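Local coordinates for porin (Rhodobacter blasticus, PDB 3PRN), which forms trimeric outer-membrane channels through which small hydrophilic solutes of up to about 0.6 kDa diffuse passively, at residues A249-I255 / V271-N277; G77-G83 / N131-Y137; K50-Q54 / T64-A68; D190-V196 / N211-L217. The protein carries 1 engineered substitution. One frame throughout, in Å; residues are numbered along the deposited sequence.

Interaction 1 of 4, residues A249-I255 / V271-N277; sequences ADTAYGI and VQSGFAN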
loop_
_atom_site.group_PDB
_atom_site.type_symbol
_atom_site.label_atom_id
_atom_site.label_comp_id
_atom_site.label_asym_id
_atom_site.label_seq_id
_atom_site.Cartn_x
_atom_site.Cartn_y
_atom_site.Cartn_z
ATOM N N ALA A 249 -16.783 33.411 23.903
ATOM C CA ALA A 249 -16.934 32.782 22.570
ATOM C C ALA A 249 -18.086 33.356 21.780
ATOM O O ALA A 249 -19.128 33.711 22.285
ATOM C CB ALA A 249 -17.137 31.276 22.793
ATOM N N ASP A 250 -17.981 33.414 20.456
ATOM C CA ASP A 250 -19.055 33.768 19.549
ATOM C C ASP A 250 -19.966 32.548 19.351
ATOM O O ASP A 250 -19.588 31.409 19.577
ATOM C CB ASP A 250 -18.479 34.078 18.155
ATOM C CG ASP A 250 -17.560 35.306 18.242
ATOM O OD1 ASP A 250 -18.008 36.309 18.848
ATOM O OD2 ASP A 250 -16.430 35.280 17.734
ATOM N N THR A 251 -21.170 32.788 18.860
ATOM C CA THR A 251 -22.045 31.691 18.446
ATOM C C THR A 251 -21.544 31.202 17.092
ATOM O O THR A 251 -21.253 32.030 16.199
ATOM C CB THR A 251 -23.499 32.218 18.290
ATOM O OG1 THR A 251 -23.923 32.553 19.626
ATOM C CG2 THR A 251 -24.454 31.126 17.815
ATOM N N ALA A 252 -21.386 29.882 16.971
ATOM C CA ALA A 252 -20.938 29.366 15.673
ATOM C C ALA A 252 -22.207 29.020 14.880
ATOM O O ALA A 252 -23.236 28.651 15.456
ATOM C CB ALA A 252 -20.154 28.069 15.892
ATOM N N TYR A 253 -22.102 29.137 13.589
ATOM C CA TYR A 253 -23.198 28.813 12.712
ATOM C C TYR A 253 -22.686 28.406 11.330
ATOM O O TYR A 253 -21.582 28.632 10.890
ATOM C CB TYR A 253 -24.267 29.927 12.602
ATOM C CG TYR A 253 -23.678 31.204 12.090
ATOM C CD1 TYR A 253 -23.120 32.125 12.986
ATOM C CD2 TYR A 253 -23.663 31.479 10.737
ATOM C CE1 TYR A 253 -22.554 33.305 12.509
ATOM C CE2 TYR A 253 -23.097 32.662 10.244
ATOM C CZ TYR A 253 -22.545 33.559 11.142
ATOM O OH TYR A 253 -21.986 34.739 10.658
ATOM N N GLY A 254 -23.617 27.733 10.598
ATOM C CA GLY A 254 -23.245 27.326 9.235
ATOM C C GLY A 254 -24.485 27.068 8.391
ATOM O O GLY A 254 -25.543 26.671 8.877
ATOM N N ILE A 255 -24.327 27.261 7.103
ATOM C CA ILE A 255 -25.367 27.017 6.133
ATOM C C ILE A 255 -24.718 26.330 4.930
ATOM O O ILE A 255 -23.611 26.654 4.489
ATOM C CB ILE A 255 -26.102 28.310 5.732
ATOM C CG1 ILE A 255 -27.240 27.943 4.772
ATOM C CG2 ILE A 255 -25.117 29.256 5.085
ATOM C CD1 ILE A 255 -27.397 29.013 3.683
ATOM N N VAL A 271 -20.773 27.464 4.082
ATOM C CA VAL A 271 -20.148 28.709 4.551
ATOM C C VAL A 271 -20.354 28.612 6.069
ATOM O O VAL A 271 -21.470 28.345 6.531
ATOM C CB VAL A 271 -20.700 29.916 3.832
ATOM C CG1 VAL A 271 -22.118 30.216 4.292
ATOM C CG2 VAL A 271 -19.804 31.142 3.971
ATOM N N GLN A 272 -19.309 28.706 6.868
ATOM C CA GLN A 272 -19.435 28.527 8.299
ATOM C C GLN A 272 -18.643 29.556 9.085
ATOM O O GLN A 272 -17.651 30.103 8.612
ATOM C CB GLN A 272 -18.936 27.102 8.681
ATOM C CG GLN A 272 -19.731 25.992 7.999
ATOM C CD GLN A 272 -19.239 24.613 8.374
ATOM O OE1 GLN A 272 -19.111 24.256 9.553
ATOM N NE2 GLN A 272 -18.890 23.790 7.384
ATOM N N SER A 273 -19.076 29.811 10.301
ATOM C CA SER A 273 -18.417 30.815 11.172
ATOM C C SER A 273 -18.164 30.182 12.532
ATOM O O SER A 273 -19.115 29.626 13.123
ATOM C CB SER A 273 -19.354 32.040 11.211
ATOM O OG SER A 273 -18.740 33.102 11.895
ATOM N N GLY A 274 -16.930 30.224 13.037
ATOM C CA GLY A 274 -16.532 29.588 14.235
ATOM C C GLY A 274 -16.728 30.291 15.571
ATOM O O GLY A 274 -17.251 31.407 15.609
ATOM N N PHE A 275 -16.292 29.656 16.648
ATOM C CA PHE A 275 -16.410 30.224 17.990
ATOM C C PHE A 275 -15.443 31.410 18.219
ATOM O O PHE A 275 -15.684 32.212 19.132
ATOM C CB PHE A 275 -16.167 29.176 19.073
ATOM C CG PHE A 275 -17.108 28.001 18.956
ATOM C CD1 PHE A 275 -18.430 28.114 19.251
ATOM C CD2 PHE A 275 -16.576 26.750 18.537
ATOM C CE1 PHE A 275 -19.295 27.023 19.204
ATOM C CE2 PHE A 275 -17.443 25.680 18.444
ATOM C CZ PHE A 275 -18.801 25.790 18.771
ATOM N N ALA A 276 -14.421 31.541 17.389
ATOM C CA ALA A 276 -13.470 32.646 17.477
ATOM C C ALA A 276 -13.589 33.514 16.235
ATOM O O ALA A 276 -12.628 34.103 15.756
ATOM C CB ALA A 276 -12.039 32.115 17.604
ATOM N N ASN A 277 -14.795 33.575 15.683
ATOM C CA ASN A 277 -15.027 34.333 14.482
ATOM C C ASN A 277 -14.308 33.869 13.219
ATOM O O ASN A 277 -14.305 34.666 12.250
ATOM C CB ASN A 277 -14.541 35.802 14.748
ATOM C CG ASN A 277 -15.566 36.747 14.130
ATOM O OD1 ASN A 277 -16.741 36.367 14.009
ATOM N ND2 ASN A 277 -15.206 37.934 13.711
HETATM O O HOH W 1 -19.354 32.876 14.624
#

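Interaction 2 of 4, residues G77-G83 / N131-Y137; sequences GVTVSVG and NGIAVTY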
loop_
_atom_site.group_PDB
_atom_site.type_symbol
_atom_site.label_atom_id
_atom_site.label_comp_id
_atom_site.label_asym_id
_atom_site.label_seq_id
_atom_site.Cartn_x
_atom_site.Cartn_y
_atom_site.Cartn_z
ATOM N N GLY A 77 -26.103 -10.538 15.074
ATOM C CA GLY A 77 -26.296 -9.140 15.529
ATOM C C GLY A 77 -25.188 -8.667 16.462
ATOM O O GLY A 77 -25.153 -7.488 16.870
ATOM N N VAL A 78 -24.328 -9.533 16.973
ATOM C CA VAL A 78 -23.262 -9.106 17.868
ATOM C C VAL A 78 -21.938 -9.049 17.079
ATOM O O VAL A 78 -21.603 -9.983 16.344
ATOM C CB VAL A 78 -23.072 -10.090 19.039
ATOM C CG1 VAL A 78 -21.951 -9.630 19.948
ATOM C CG2 VAL A 78 -24.370 -10.209 19.846
ATOM N N THR A 79 -21.183 -7.994 17.246
ATOM C CA THR A 79 -19.872 -7.870 16.584
ATOM C C THR A 79 -18.815 -7.538 17.626
ATOM O O THR A 79 -18.991 -6.662 18.484
ATOM C CB THR A 79 -19.873 -6.876 15.450
ATOM O OG1 THR A 79 -20.811 -7.222 14.435
ATOM C CG2 THR A 79 -18.489 -6.787 14.755
ATOM N N VAL A 80 -17.729 -8.326 17.628
ATOM C CA VAL A 80 -16.618 -8.066 18.511
ATOM C C VAL A 80 -15.442 -7.675 17.596
ATOM O O VAL A 80 -15.203 -8.404 16.629
ATOM C CB VAL A 80 -16.243 -9.247 19.379
ATOM C CG1 VAL A 80 -15.096 -8.875 20.324
ATOM C CG2 VAL A 80 -17.407 -9.699 20.266
ATOM N N SER A 81 -14.789 -6.583 17.857
ATOM C CA SER A 81 -13.679 -6.076 17.071
ATOM C C SER A 81 -12.480 -5.814 17.952
ATOM O O SER A 81 -12.559 -5.535 19.147
ATOM C CB SER A 81 -14.056 -4.872 16.197
ATOM O OG SER A 81 -14.542 -3.857 17.021
ATOM N N VAL A 82 -11.292 -6.006 17.347
ATOM C CA VAL A 82 -10.032 -5.862 18.051
ATOM C C VAL A 82 -9.012 -5.098 17.212
ATOM O O VAL A 82 -9.093 -5.176 15.932
ATOM C CB VAL A 82 -9.468 -7.248 18.431
ATOM C CG1 VAL A 82 -9.377 -8.207 17.258
ATOM C CG2 VAL A 82 -8.112 -7.149 19.096
ATOM N N GLY A 83 -8.096 -4.404 17.866
ATOM C CA GLY A 83 -7.041 -3.681 17.169
ATOM C C GLY A 83 -7.364 -2.225 16.983
ATOM O O GLY A 83 -7.608 -1.502 17.951
ATOM N N ASN A 131 -4.058 -0.582 21.171
ATOM C CA ASN A 131 -4.952 -1.712 20.923
ATOM C C ASN A 131 -6.289 -1.550 21.625
ATOM O O ASN A 131 -6.355 -1.215 22.819
ATOM C CB ASN A 131 -4.267 -3.021 21.364
ATOM C CG ASN A 131 -5.028 -4.222 20.843
ATOM O OD1 ASN A 131 -4.878 -4.540 19.663
ATOM N ND2 ASN A 131 -5.836 -4.860 21.683
ATOM N N GLY A 132 -7.373 -1.728 20.877
ATOM C CA GLY A 132 -8.696 -1.597 21.454
ATOM C C GLY A 132 -9.497 -2.877 21.267
ATOM O O GLY A 132 -9.136 -3.770 20.468
ATOM N N ILE A 133 -10.588 -2.965 22.029
ATOM C CA ILE A 133 -11.570 -4.036 21.879
ATOM C C ILE A 133 -12.927 -3.322 21.795
ATOM O O ILE A 133 -13.161 -2.357 22.553
ATOM C CB ILE A 133 -11.583 -5.016 23.045
ATOM C CG1 ILE A 133 -10.171 -5.460 23.405
ATOM C CG2 ILE A 133 -12.503 -6.194 22.780
ATOM C CD1 ILE A 133 -10.048 -6.216 24.724
ATOM N N ALA A 134 -13.804 -3.684 20.895
ATOM C CA ALA A 134 -15.104 -3.008 20.889
ATOM C C ALA A 134 -16.181 -4.113 20.745
ATOM O O ALA A 134 -15.883 -5.190 20.215
ATOM C CB ALA A 134 -15.228 -1.977 19.785
ATOM N N VAL A 135 -17.363 -3.795 21.236
ATOM C CA VAL A 135 -18.463 -4.753 21.092
ATOM C C VAL A 135 -19.678 -3.951 20.690
ATOM O O VAL A 135 -19.943 -2.907 21.338
ATOM C CB VAL A 135 -18.738 -5.466 22.421
ATOM C CG1 VAL A 135 -19.977 -6.374 22.235
ATOM C CG2 VAL A 135 -17.542 -6.258 22.872
ATOM N N THR A 136 -20.387 -4.354 19.632
ATOM C CA THR A 136 -21.617 -3.729 19.241
ATOM C C THR A 136 -22.736 -4.806 19.133
ATOM O O THR A 136 -22.519 -5.961 18.766
ATOM C CB THR A 136 -21.597 -2.955 17.920
ATOM O OG1 THR A 136 -21.383 -3.907 16.858
ATOM C CG2 THR A 136 -20.395 -2.013 17.878
ATOM N N TYR A 137 -23.925 -4.334 19.498
ATOM C CA TYR A 137 -25.103 -5.169 19.502
ATOM C C TYR A 137 -26.255 -4.354 18.901
ATOM O O TYR A 137 -26.671 -3.332 19.459
ATOM C CB TYR A 137 -25.384 -5.672 20.926
ATOM C CG TYR A 137 -26.584 -6.622 20.927
ATOM C CD1 TYR A 137 -26.776 -7.488 19.844
ATOM C CD2 TYR A 137 -27.491 -6.622 21.989
ATOM C CE1 TYR A 137 -27.873 -8.354 19.824
ATOM C CE2 TYR A 137 -28.591 -7.488 21.970
ATOM C CZ TYR A 137 -28.781 -8.354 20.887
ATOM O OH TYR A 137 -29.849 -9.195 20.867
#

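Interaction 3 of 4, residues K50-Q54 / T64-A68; sequences KLRMQ and TAGNA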
loop_
_atom_site.group_PDB
_atom_site.type_symbol
_atom_site.label_atom_id
_atom_site.label_comp_id
_atom_site.label_asym_id
_atom_site.label_seq_id
_atom_site.Cartn_x
_atom_site.Cartn_y
_atom_site.Cartn_z
ATOM N N LYS A 50 -9.785 -5.396 8.155
ATOM C CA LYS A 50 -9.779 -4.277 7.242
ATOM C C LYS A 50 -8.514 -3.423 7.406
ATOM O O LYS A 50 -7.941 -3.265 8.499
ATOM C CB LYS A 50 -11.028 -3.474 7.412
ATOM C CG LYS A 50 -10.884 -2.064 7.972
ATOM C CD LYS A 50 -12.101 -1.189 7.608
ATOM C CE LYS A 50 -12.645 -0.368 8.781
ATOM N NZ LYS A 50 -13.903 0.334 8.468
ATOM N N LEU A 51 -8.127 -2.889 6.261
ATOM C CA LEU A 51 -6.978 -2.001 6.174
ATOM C C LEU A 51 -7.463 -0.755 5.382
ATOM O O LEU A 51 -8.256 -0.917 4.418
ATOM C CB LEU A 51 -5.822 -2.666 5.457
ATOM C CG LEU A 51 -4.490 -1.953 5.458
ATOM C CD1 LEU A 51 -3.873 -1.932 6.851
ATOM C CD2 LEU A 51 -3.518 -2.612 4.494
ATOM N N ARG A 52 -6.973 0.431 5.702
ATOM C CA ARG A 52 -7.291 1.636 4.933
ATOM C C ARG A 52 -6.015 2.290 4.365
ATOM O O ARG A 52 -4.951 2.351 5.035
ATOM C CB ARG A 52 -7.993 2.674 5.835
ATOM C CG ARG A 52 -8.350 4.002 5.190
ATOM C CD ARG A 52 -9.359 4.788 6.047
ATOM N NE ARG A 52 -10.682 4.046 6.050
ATOM C CZ ARG A 52 -11.702 4.455 6.802
ATOM N NH1 ARG A 52 -11.589 5.561 7.596
ATOM N NH2 ARG A 52 -12.868 3.834 6.772
ATOM N N MET A 53 -6.081 2.804 3.149
ATOM C CA MET A 53 -5.024 3.571 2.504
ATOM C C MET A 53 -5.704 4.910 2.143
ATOM O O MET A 53 -6.659 4.965 1.392
ATOM C CB MET A 53 -4.466 2.936 1.220
ATOM C CG MET A 53 -3.694 1.633 1.612
ATOM S SD MET A 53 -3.105 0.842 0.039
ATOM C CE MET A 53 -1.647 1.860 -0.182
ATOM N N GLN A 54 -5.329 5.976 2.881
ATOM C CA GLN A 54 -5.925 7.270 2.645
ATOM C C GLN A 54 -4.850 8.326 2.405
ATOM O O GLN A 54 -3.891 8.359 3.175
ATOM C CB GLN A 54 -6.756 7.709 3.841
ATOM C CG GLN A 54 -7.512 9.039 3.629
ATOM C CD GLN A 54 -8.393 9.297 4.848
ATOM O OE1 GLN A 54 -9.284 8.444 5.098
ATOM N NE2 GLN A 54 -8.175 10.379 5.575
ATOM N N THR A 64 1.389 7.505 0.161
ATOM C CA THR A 64 0.229 6.922 0.845
ATOM C C THR A 64 0.662 5.556 1.407
ATOM O O THR A 64 1.349 4.793 0.661
ATOM C CB THR A 64 -0.893 6.657 -0.194
ATOM O OG1 THR A 64 -1.145 7.886 -0.905
ATOM C CG2 THR A 64 -2.243 6.239 0.435
ATOM N N ALA A 65 0.170 5.246 2.565
ATOM C CA ALA A 65 0.478 3.976 3.216
ATOM C C ALA A 65 -0.808 3.421 3.872
ATOM O O ALA A 65 -1.824 4.099 3.803
ATOM C CB ALA A 65 1.564 4.154 4.274
ATOM N N GLY A 66 -0.683 2.201 4.359
ATOM C CA GLY A 66 -1.842 1.601 5.039
ATOM C C GLY A 66 -1.743 2.039 6.534
ATOM O O GLY A 66 -0.680 2.463 7.021
ATOM N N ASN A 67 -2.865 1.901 7.218
ATOM C CA ASN A 67 -2.968 2.189 8.655
ATOM C C ASN A 67 -2.760 0.878 9.453
ATOM O O ASN A 67 -2.254 -0.122 8.883
ATOM C CB ASN A 67 -4.282 2.875 8.999
ATOM C CG ASN A 67 -5.505 2.052 8.737
ATOM O OD1 ASN A 67 -5.411 1.004 8.078
ATOM N ND2 ASN A 67 -6.675 2.463 9.191
ATOM N N ALA A 68 -3.161 0.856 10.743
ATOM C CA ALA A 68 -3.021 -0.405 11.516
ATOM C C ALA A 68 -4.341 -1.167 11.369
ATOM O O ALA A 68 -5.424 -0.566 11.140
ATOM C CB ALA A 68 -2.779 -0.026 12.980
HETATM O O HOH W 2 -7.946 -0.900 9.918
HETATM O O HOH W 3 -1.262 7.374 4.127
HETATM O O HOH W 4 -4.122 5.238 5.364
#

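Interaction 4 of 4, residues D190-V196 / N211-L217; sequences DNDIAFV and NWYDNGL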
loop_
_atom_site.group_PDB
_atom_site.type_symbol
_atom_site.label_atom_id
_atom_site.label_comp_id
_atom_site.label_asym_id
_atom_site.label_seq_id
_atom_site.Cartn_x
_atom_site.Cartn_y
_atom_site.Cartn_z
ATOM N N ASP A 190 -9.260 11.952 33.886
ATOM C CA ASP A 190 -10.374 12.752 34.268
ATOM C C ASP A 190 -11.053 13.498 33.133
ATOM O O ASP A 190 -11.933 14.336 33.404
ATOM C CB ASP A 190 -10.006 13.755 35.385
ATOM C CG ASP A 190 -9.607 13.003 36.663
ATOM O OD1 ASP A 190 -10.205 11.960 37.017
ATOM O OD2 ASP A 190 -8.640 13.468 37.328
ATOM N N ASN A 191 -10.700 13.178 31.883
ATOM C CA ASN A 191 -11.379 13.846 30.749
ATOM C C ASN A 191 -12.647 13.055 30.498
ATOM O O ASN A 191 -12.627 12.146 29.644
ATOM C CB ASN A 191 -10.410 13.811 29.563
ATOM C CG ASN A 191 -10.962 14.515 28.352
ATOM O OD1 ASN A 191 -11.730 15.476 28.466
ATOM N ND2 ASN A 191 -10.584 14.024 27.149
ATOM N N ASP A 192 -13.709 13.245 31.262
ATOM C CA ASP A 192 -14.906 12.450 31.113
ATOM C C ASP A 192 -15.921 13.217 30.271
ATOM O O ASP A 192 -16.248 14.383 30.557
ATOM C CB ASP A 192 -15.495 11.990 32.443
ATOM C CG ASP A 192 -14.471 11.334 33.341
ATOM O OD1 ASP A 192 -13.568 10.603 32.893
ATOM O OD2 ASP A 192 -14.510 11.602 34.589
ATOM N N ILE A 193 -16.361 12.612 29.160
ATOM C CA ILE A 193 -17.191 13.369 28.231
ATOM C C ILE A 193 -18.536 12.714 28.043
ATOM O O ILE A 193 -18.697 11.525 28.328
ATOM C CB ILE A 193 -16.431 13.577 26.894
ATOM C CG1 ILE A 193 -16.133 12.217 26.205
ATOM C CG2 ILE A 193 -15.167 14.371 27.173
ATOM C CD1 ILE A 193 -15.461 12.422 24.837
ATOM N N ALA A 194 -19.536 13.464 27.595
ATOM C CA ALA A 194 -20.860 12.850 27.469
ATOM C C ALA A 194 -21.643 13.562 26.370
ATOM O O ALA A 194 -21.382 14.715 26.096
ATOM C CB ALA A 194 -21.680 12.911 28.751
ATOM N N PHE A 195 -22.588 12.871 25.817
ATOM C CA PHE A 195 -23.416 13.362 24.755
ATOM C C PHE A 195 -24.847 12.880 24.940
ATOM O O PHE A 195 -25.111 11.723 25.289
ATOM C CB PHE A 195 -22.887 12.796 23.411
ATOM C CG PHE A 195 -23.889 12.731 22.299
ATOM C CD1 PHE A 195 -24.467 13.901 21.798
ATOM C CD2 PHE A 195 -24.164 11.526 21.648
ATOM C CE1 PHE A 195 -25.326 13.870 20.712
ATOM C CE2 PHE A 195 -25.058 11.480 20.588
ATOM C CZ PHE A 195 -25.607 12.643 20.080
ATOM N N VAL A 196 -25.790 13.763 24.623
ATOM C CA VAL A 196 -27.184 13.329 24.592
ATOM C C VAL A 196 -27.786 14.083 23.401
ATOM O O VAL A 196 -27.488 15.276 23.273
ATOM C CB VAL A 196 -27.970 13.750 25.854
ATOM C CG1 VAL A 196 -29.412 13.337 25.646
ATOM C CG2 VAL A 196 -27.410 13.048 27.096
ATOM N N ASN A 211 -28.208 18.462 19.886
ATOM C CA ASN A 211 -27.197 17.679 20.556
ATOM C C ASN A 211 -26.595 18.523 21.688
ATOM O O ASN A 211 -26.336 19.726 21.474
ATOM C CB ASN A 211 -26.046 17.353 19.574
ATOM C CG ASN A 211 -26.491 16.399 18.482
ATOM O OD1 ASN A 211 -27.432 15.604 18.656
ATOM N ND2 ASN A 211 -25.834 16.447 17.314
ATOM N N TRP A 212 -26.376 17.911 22.814
ATOM C CA TRP A 212 -25.781 18.530 23.974
ATOM C C TRP A 212 -24.517 17.773 24.342
ATOM O O TRP A 212 -24.558 16.522 24.342
ATOM C CB TRP A 212 -26.821 18.438 25.155
ATOM C CG TRP A 212 -26.172 18.892 26.439
ATOM C CD1 TRP A 212 -25.968 20.193 26.859
ATOM C CD2 TRP A 212 -25.543 18.054 27.429
ATOM N NE1 TRP A 212 -25.262 20.197 28.051
ATOM C CE2 TRP A 212 -24.988 18.891 28.410
ATOM C CE3 TRP A 212 -25.387 16.671 27.554
ATOM C CZ2 TRP A 212 -24.332 18.388 29.532
ATOM C CZ3 TRP A 212 -24.706 16.172 28.654
ATOM C CH2 TRP A 212 -24.200 17.031 29.635
ATOM N N TYR A 213 -23.421 18.444 24.682
ATOM C CA TYR A 213 -22.239 17.730 25.129
ATOM C C TYR A 213 -21.676 18.294 26.443
ATOM O O TYR A 213 -21.667 19.532 26.649
ATOM C CB TYR A 213 -21.058 17.965 24.120
ATOM C CG TYR A 213 -21.428 17.413 22.748
ATOM C CD1 TYR A 213 -21.235 16.046 22.474
ATOM C CD2 TYR A 213 -21.947 18.218 21.798
ATOM C CE1 TYR A 213 -21.612 15.543 21.228
ATOM C CE2 TYR A 213 -22.311 17.727 20.554
ATOM C CZ TYR A 213 -22.155 16.372 20.282
ATOM O OH TYR A 213 -22.518 15.938 19.046
ATOM N N ASP A 214 -21.028 17.422 27.155
ATOM C CA ASP A 214 -20.120 17.748 28.231
ATOM C C ASP A 214 -18.732 17.392 27.638
ATOM O O ASP A 214 -18.517 16.211 27.345
ATOM C CB ASP A 214 -20.373 16.907 29.452
ATOM C CG ASP A 214 -19.373 17.195 30.561
ATOM O OD1 ASP A 214 -18.182 17.523 30.345
ATOM O OD2 ASP A 214 -19.830 17.077 31.733
ATOM N N ASN A 215 -17.903 18.377 27.403
ATOM C CA ASN A 215 -16.643 18.299 26.746
ATOM C C ASN A 215 -15.487 18.012 27.667
ATOM O O ASN A 215 -14.340 18.149 27.287
ATOM C CB ASN A 215 -16.356 19.489 25.821
ATOM C CG ASN A 215 -17.295 19.483 24.634
ATOM O OD1 ASN A 215 -17.382 18.490 23.871
ATOM N ND2 ASN A 215 -17.977 20.588 24.328
ATOM N N GLY A 216 -15.790 17.515 28.874
ATOM C CA GLY A 216 -14.736 17.119 29.801
ATOM C C GLY A 216 -13.713 18.201 30.109
ATOM O O GLY A 216 -14.124 19.287 30.535
ATOM N N LEU A 217 -12.424 17.960 29.938
ATOM C CA LEU A 217 -11.410 18.949 30.277
ATOM C C LEU A 217 -11.210 19.969 29.163
ATOM O O LEU A 217 -10.369 20.861 29.307
ATOM C CB LEU A 217 -10.070 18.289 30.650
ATOM C CG LEU A 217 -10.043 17.388 31.886
ATOM C CD1 LEU A 217 -8.668 16.746 32.142
ATOM C CD2 LEU A 217 -10.462 18.119 33.157
HETATM O O HOH W 5 -12.181 16.726 25.907
#

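Interaction 1 of 4, residues A249-I255 / V271-N277
Tyr253 lays one face of its ring over Ser273 on the partner strand, in a CH-pi contact with Ser273 CB 3.8 Å from the centroid of the Tyr253 ring. The pair belongs to the antiparallel hairpin of strands 252-262 and 265-273 in the porin barrel. The ring arrives there because Tyr253 CG sits between its own backbone N and carbonyl carbon (chi1 59°), which folds the side chain across the sheet. Ser273 OG, turned aside, donates to a water that in turn donates to Thr251 O and Gly274 O, so one molecule stitches the two segments where the strand pairing ends. Past the strand end, Phe275 takes Ala252 CB over one face of its ring, offset toward the rim, with Phe275 CE1 3.6 Å from Ala252 CB. Asp250 O approaches the edge of the same ring, 3.5 Å from Phe275 CD1. Ile244 and Ser242 of strand 235-244 and Gln111 and Arg246 of loops also touch the phenylalanine. With an alanine in place of Phe275, Ala252 CB would probably lose the ring that covers it, and a gap would open beside Asp250 O. The backbone here leaves the strand in a type I turn from Gly274 to Asn277, yet stays tied by Asp250 N donating to Phe275 O at 2.9 Å. Further along the hairpin, Gln272, whose amide bonds Tyr240 and Ser105, runs its chain beside Gly254. Gln272 CG lies 4.0 Å from Gly254 CA, where a beta carbon would be too close to it.

Interaction 2 of 4, residues G77-G83 / N131-Y137
The ring of Tyr137 meets the residue just before the partner strand by its edge: Gly77 O lies near the ring plane, 3.4 Å from Tyr137 CD1. Val78 comes in obliquely, with Val78 CG2 3.6 Å from Tyr137 CD1. The other flat group, the amide of Asn131, closes the opposite end of the pairing against Gly83. Between them strands 78-83 and 131-138 run antiparallel as neighbours in the 16-stranded porin barrel. They are a case of sequence-distant segments made adjacent, because the intervening 47 residues hold no strand; as in other general porins, such a long excursion probably folds inward to narrow the pore. Six backbone hydrogen bonds, two each for the pairs Thr79-Thr136, Ser81-Ala134 and Gly83-Gly132, set the register. Val78, Val80, Val82, Ile133, Val135 and Tyr137 share one face, where a detergent molecule touches Ile133 and Ile27 of the second subunit packs on Val82, Asn131 and Ile133. That face is largely apolar, consistent with facing lipid in part and the trimer interface in part. Smaller and more polar groups occupy the reverse. Thr79 and Thr136 lie side by side there, Thr136 OG1 3.6 Å from Thr79 CB, while Thr79 OG1 bonds Ser74 OG on the adjoining strand. Ser81 OG, placed between its backbone N and carbonyl carbon (chi1 58°), rests 3.4 Å from Ala134 CB. Both Gly77 and Gly83 adopt backbone angles that would jam a side chain against the preceding carbonyl. At Gly83 the CA is met by the amide oxygen Asn131 OD1 at 3.4 Å.

Interaction 3 of 4, residues K50-Q54 / T64-A68
Asn67 and Arg52 grip each other through two hydrogen bonds, side chain to backbone and backbone to backbone. Arg52 N donates to Asn67 OD1 at 2.9 Å, nearly straight at the hydrogen (168°), although the donor stands 43° out of the amide plane. Asn67 N returns a longer, bent bond to Arg52 O at 3.1 Å. With Asn67 CG between the backbone N and the carbonyl carbon (chi1 63°), the amide is directed across to Arg52, and its ND2 bonds Asn118 O and Tyr117 OH. A leucine in its place would probably leave the Arg52 N-H and the Asn118 carbonyl without their mates. Water extends the polar seam: one molecule donates to both Lys50 O and Ala68 O, another accepts from Gln54 N. Beyond it comes the packing. Leu51 slides past Asn67, with Leu51 CD1 3.2 Å from Asn67 O, and Met53 CG lies 3.9 Å from Gly66 CA. Thr64 turns its methyl to Gln54, Thr64 CG2 being 3.8 Å from Gln54 O. A side chain at Gly66 would press on Leu51. Asn67 O bonds Thr64 OG1 of the second subunit and Met53 packs on Met53 of both neighbouring subunits, consistent with a place near the trimer axis. Strand 46-56 lies between strand 25-39 and, on its other side, the 64-68 loop leading into strand 70-75.

Interaction 4 of 4, residues D190-V196 / N211-L217
Asn191, at the centre of an inverse gamma turn, reaches over to grip the backbone of the opposite segment at Leu217. Leu217 N donates to Asn191 OD1 at 3.0 Å and 168°, and a water donating to Asn191 OD1 and Asn215 O gives that oxygen a second bond; Asn191 ND2 bonds Ala185 O. Beside it Asp214 forms an Asx turn, its OD1 accepting from Gly216 N at 2.8 Å. Gly216 has positive phi, and a beta carbon there would clash with both Asn191 OD1 and Ile193 CG2. Leu217 CG lies 3.9 Å from Asp190 O. Along the paired strands Phe195 and Tyr213 point the same way with nearly parallel planes (18°), but the rings are slid apart and barely overlap. Their closest approach is Phe195 CD1 to Tyr213 CE1 at 3.3 Å. The amide of Asn211, whose ND2 bonds Leu94 O, stands steeply to the Phe195 ring, planes 78° apart, with Asn211 OD1 3.4 Å from Phe195 CE1. Helix 88-91 closes over this face through Phe89, and Thr95 bonds Tyr213 OH. On the reverse, Trp212 slants past Val196, whose CG2 lies 4.2 Å from Trp212 CE3. Four backbone bonds join Ala194-Asp214 and Val196-Trp212, making this the open end of the antiparallel hairpin 193-200/206-214, a unit of the up-and-down porin barrel whose Phe195/Tyr213 face, probably turned to the pore, packs against helix 88-91 and the chain after it.

All four contacts belong to one closed antiparallel barrel, yet their chemistry follows their position in it. Interactions 1 and 4 lie at the open ends of two hairpins, each made of strands consecutive in sequence, nearest atoms about 8 Å apart; both mix buried and surface residues, and both continue past the strands through turns, side-chain or water links. Interaction 2 is regular pairing across a long chain excursion, its apolar face reaching a neighbouring subunit. Interaction 3 is the buried one: a strand meets a loop through an amide and waters, and subunits touch around it. It lies about 6 Å from interaction 2 at nearest atoms, and both touch the second subunit, whereas interactions 1 and 4 touch no other chain.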